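Local coordinates for membrane lipoprotein TpN32 (Treponema pallidum, PDB 1XS5) that binds L-methionine between two lobes as a periplasmic-type binding protein and probably serves in uptake of that amino acid, at residues R115-L120 with V148-V153. Residues are numbered along the deposited sequence; the frame is centred on the assembly and turned at random.
With MET (methionine), chain B.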
loop_
_atom_site.group_PDB
_atom_site.type_symbol
_atom_site.label_atom_id
_atom_site.label_comp_id
_atom_site.label_asym_id
_atom_site.label_seq_id
_atom_site.Cartn_x
_atom_site.Cartn_y
_atom_site.Cartn_z
ATOM N N ARG A 115 8.159 -0.671 -7.425
ATOM C CA ARG A 115 6.842 -0.355 -7.980
ATOM C C ARG A 115 6.806 1.072 -8.527
ATOM O O ARG A 115 6.271 1.323 -9.622
ATOM C CB ARG A 115 5.816 -0.536 -6.854
ATOM C CG ARG A 115 4.379 -0.339 -7.246
ATOM C CD ARG A 115 3.547 -0.456 -5.976
ATOM N NE ARG A 115 2.133 -0.222 -6.236
ATOM C CZ ARG A 115 1.271 -0.039 -5.252
ATOM N NH1 ARG A 115 1.747 -0.050 -4.020
ATOM N NH2 ARG A 115 -0.033 0.106 -5.483
ATOM N N ALA A 116 7.364 2.009 -7.752
ATOM C CA ALA A 116 7.400 3.409 -8.150
ATOM C C ALA A 116 8.343 3.610 -9.361
ATOM O O ALA A 116 8.050 4.384 -10.264
ATOM C CB ALA A 116 7.863 4.278 -6.971
ATOM N N LEU A 117 9.470 2.895 -9.361
ATOM C CA LEU A 117 10.430 2.985 -10.476
ATOM C C LEU A 117 9.772 2.461 -11.780
ATOM O O LEU A 117 9.981 3.045 -12.854
ATOM C CB LEU A 117 11.700 2.189 -10.114
ATOM C CG LEU A 117 12.560 2.869 -9.011
ATOM C CD1 LEU A 117 13.730 1.913 -8.579
ATOM C CD2 LEU A 117 13.128 4.167 -9.517
ATOM N N ARG A 118 8.963 1.399 -11.672
ATOM C CA ARG A 118 8.272 0.859 -12.850
ATOM C C ARG A 118 7.125 1.788 -13.331
ATOM O O ARG A 118 6.741 1.790 -14.515
ATOM C CB ARG A 118 7.818 -0.576 -12.582
ATOM C CG ARG A 118 9.036 -1.452 -12.360
ATOM C CD ARG A 118 8.964 -2.845 -12.961
ATOM N NE ARG A 118 10.282 -3.510 -12.960
ATOM C CZ ARG A 118 10.799 -4.192 -11.933
ATOM N NH1 ARG A 118 10.115 -4.329 -10.783
ATOM N NH2 ARG A 118 12.007 -4.740 -12.062
ATOM N N LEU A 119 6.596 2.589 -12.417
ATOM C CA LEU A 119 5.597 3.608 -12.769
ATOM C C LEU A 119 6.304 4.694 -13.607
ATOM O O LEU A 119 5.816 5.110 -14.667
ATOM C CB LEU A 119 5.013 4.209 -11.477
ATOM C CG LEU A 119 4.008 5.353 -11.620
ATOM C CD1 LEU A 119 3.261 5.507 -10.274
ATOM C CD2 LEU A 119 4.749 6.680 -12.008
ATOM N N LEU A 120 7.453 5.177 -13.119
ATOM C CA LEU A 120 8.236 6.208 -13.831
ATOM C C LEU A 120 8.738 5.637 -15.167
ATOM O O LEU A 120 8.819 6.336 -16.152
ATOM C CB LEU A 120 9.447 6.637 -12.960
ATOM C CG LEU A 120 8.999 7.359 -11.660
ATOM C CD1 LEU A 120 10.226 7.708 -10.803
ATOM C CD2 LEU A 120 8.267 8.618 -12.000
ATOM N N VAL A 148 16.307 12.941 -14.535
ATOM C CA VAL A 148 15.644 13.172 -13.244
ATOM C C VAL A 148 16.464 12.716 -12.037
ATOM O O VAL A 148 17.218 11.743 -12.102
ATOM C CB VAL A 148 14.274 12.410 -13.227
ATOM C CG1 VAL A 148 13.811 12.149 -11.764
ATOM C CG2 VAL A 148 13.227 13.222 -13.988
ATOM N N VAL A 149 16.303 13.410 -10.916
ATOM C CA VAL A 149 17.019 13.043 -9.694
ATOM C C VAL A 149 15.983 12.292 -8.858
ATOM O O VAL A 149 14.949 12.870 -8.539
ATOM C CB VAL A 149 17.452 14.331 -8.875
ATOM C CG1 VAL A 149 18.015 13.946 -7.552
ATOM C CG2 VAL A 149 18.409 15.178 -9.667
ATOM N N LEU A 150 16.259 11.042 -8.501
ATOM C CA LEU A 150 15.332 10.211 -7.714
ATOM C C LEU A 150 15.707 10.194 -6.238
ATOM O O LEU A 150 16.795 9.745 -5.900
ATOM C CB LEU A 150 15.364 8.764 -8.215
ATOM C CG LEU A 150 14.981 8.586 -9.692
ATOM C CD1 LEU A 150 15.256 7.158 -10.139
ATOM C CD2 LEU A 150 13.535 8.872 -9.868
ATOM N N GLN A 151 14.837 10.663 -5.359
ATOM C CA GLN A 151 15.176 10.649 -3.934
ATOM C C GLN A 151 14.367 9.638 -3.179
ATOM O O GLN A 151 13.152 9.694 -3.190
ATOM C CB GLN A 151 14.909 11.998 -3.270
ATOM C CG GLN A 151 15.512 13.173 -3.961
ATOM C CD GLN A 151 15.813 14.308 -2.984
ATOM O OE1 GLN A 151 14.998 14.630 -2.076
ATOM N NE2 GLN A 151 16.987 14.925 -3.161
ATOM N N GLU A 152 15.036 8.728 -2.488
ATOM C CA GLU A 152 14.341 7.720 -1.718
ATOM C C GLU A 152 13.906 8.357 -0.392
ATOM O O GLU A 152 14.727 8.976 0.288
ATOM C CB GLU A 152 15.296 6.540 -1.457
ATOM C CG GLU A 152 15.719 5.799 -2.734
ATOM C CD GLU A 152 16.932 4.908 -2.501
ATOM O OE1 GLU A 152 18.047 5.455 -2.343
ATOM O OE2 GLU A 152 16.769 3.667 -2.452
ATOM N N VAL A 153 12.646 8.176 -0.001
ATOM C CA VAL A 153 12.136 8.798 1.223
ATOM C C VAL A 153 11.204 7.840 1.935
ATOM O O VAL A 153 10.515 7.078 1.256
ATOM C CB VAL A 153 11.331 10.084 0.861
ATOM C CG1 VAL A 153 10.747 10.734 2.112
ATOM C CG2 VAL A 153 12.210 11.059 0.144
HETATM N N MET B . -1.531 0.746 1.099
HETATM C CA MET B . -0.165 0.608 0.473
HETATM C C MET B . -0.197 0.548 -1.070
HETATM O O MET B . 0.607 1.258 -1.724
HETATM C CB MET B . 0.534 -0.667 0.993
HETATM C CG MET B . 2.003 -0.696 0.629
HETATM S SD MET B . 2.878 -2.182 1.169
HETATM C CE MET B . 3.128 -1.730 2.938
HETATM O OXT MET B . -1.029 -0.216 -1.608
#
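Leu150 meets Leu117 and Leu120 in a small apolar helix-on-sheet contact in one lobe of this two-lobed periplasmic binding protein fold, a worked example of a helix that packs on a sheet along one flank and grips ligand from another. Strand 149-153 is an edge strand of a five-stranded mixed sheet and runs parallel to 103-107, to which Val149, Gln151 and Val153 are tied by backbone hydrogen bonds. After strand 103-107 the chain enters helix 110-122, which lies over this sheet; Leu117 also touches Ile106, and Leu120 touches Val169 of strand 167-170. The two helix leucines sit one turn apart and receive the two methyls of Leu150 separately. CD1 of Leu150 lies 3.7 Å from Leu117 CD2, the two side chains meeting at a slant, whereas CD2 of Leu150 comes within 3.6 Å of Leu120 CD1 as these two side chains run antiparallel alongside each other. No hydrogen bond joins the segments, and they bury just 100 Å² between them. Elsewhere on the same helix, Arg115 reaches the bound methionine. Its CG stands opposite the backbone N (chi1 -176°), and the chain stays extended to NE, which carries the guanidinium to the ligand carboxylate. Asn112 and Glu190 hold the group as well, the former through NH1 and the latter by a salt bridge to NH2, which should limit its rotation. The ligand's carboxyl carbon lies in the guanidinium plane at its edge, and Arg115 NH1 donates to methionine O over 2.9 Å, with an N-H...O angle of 146°.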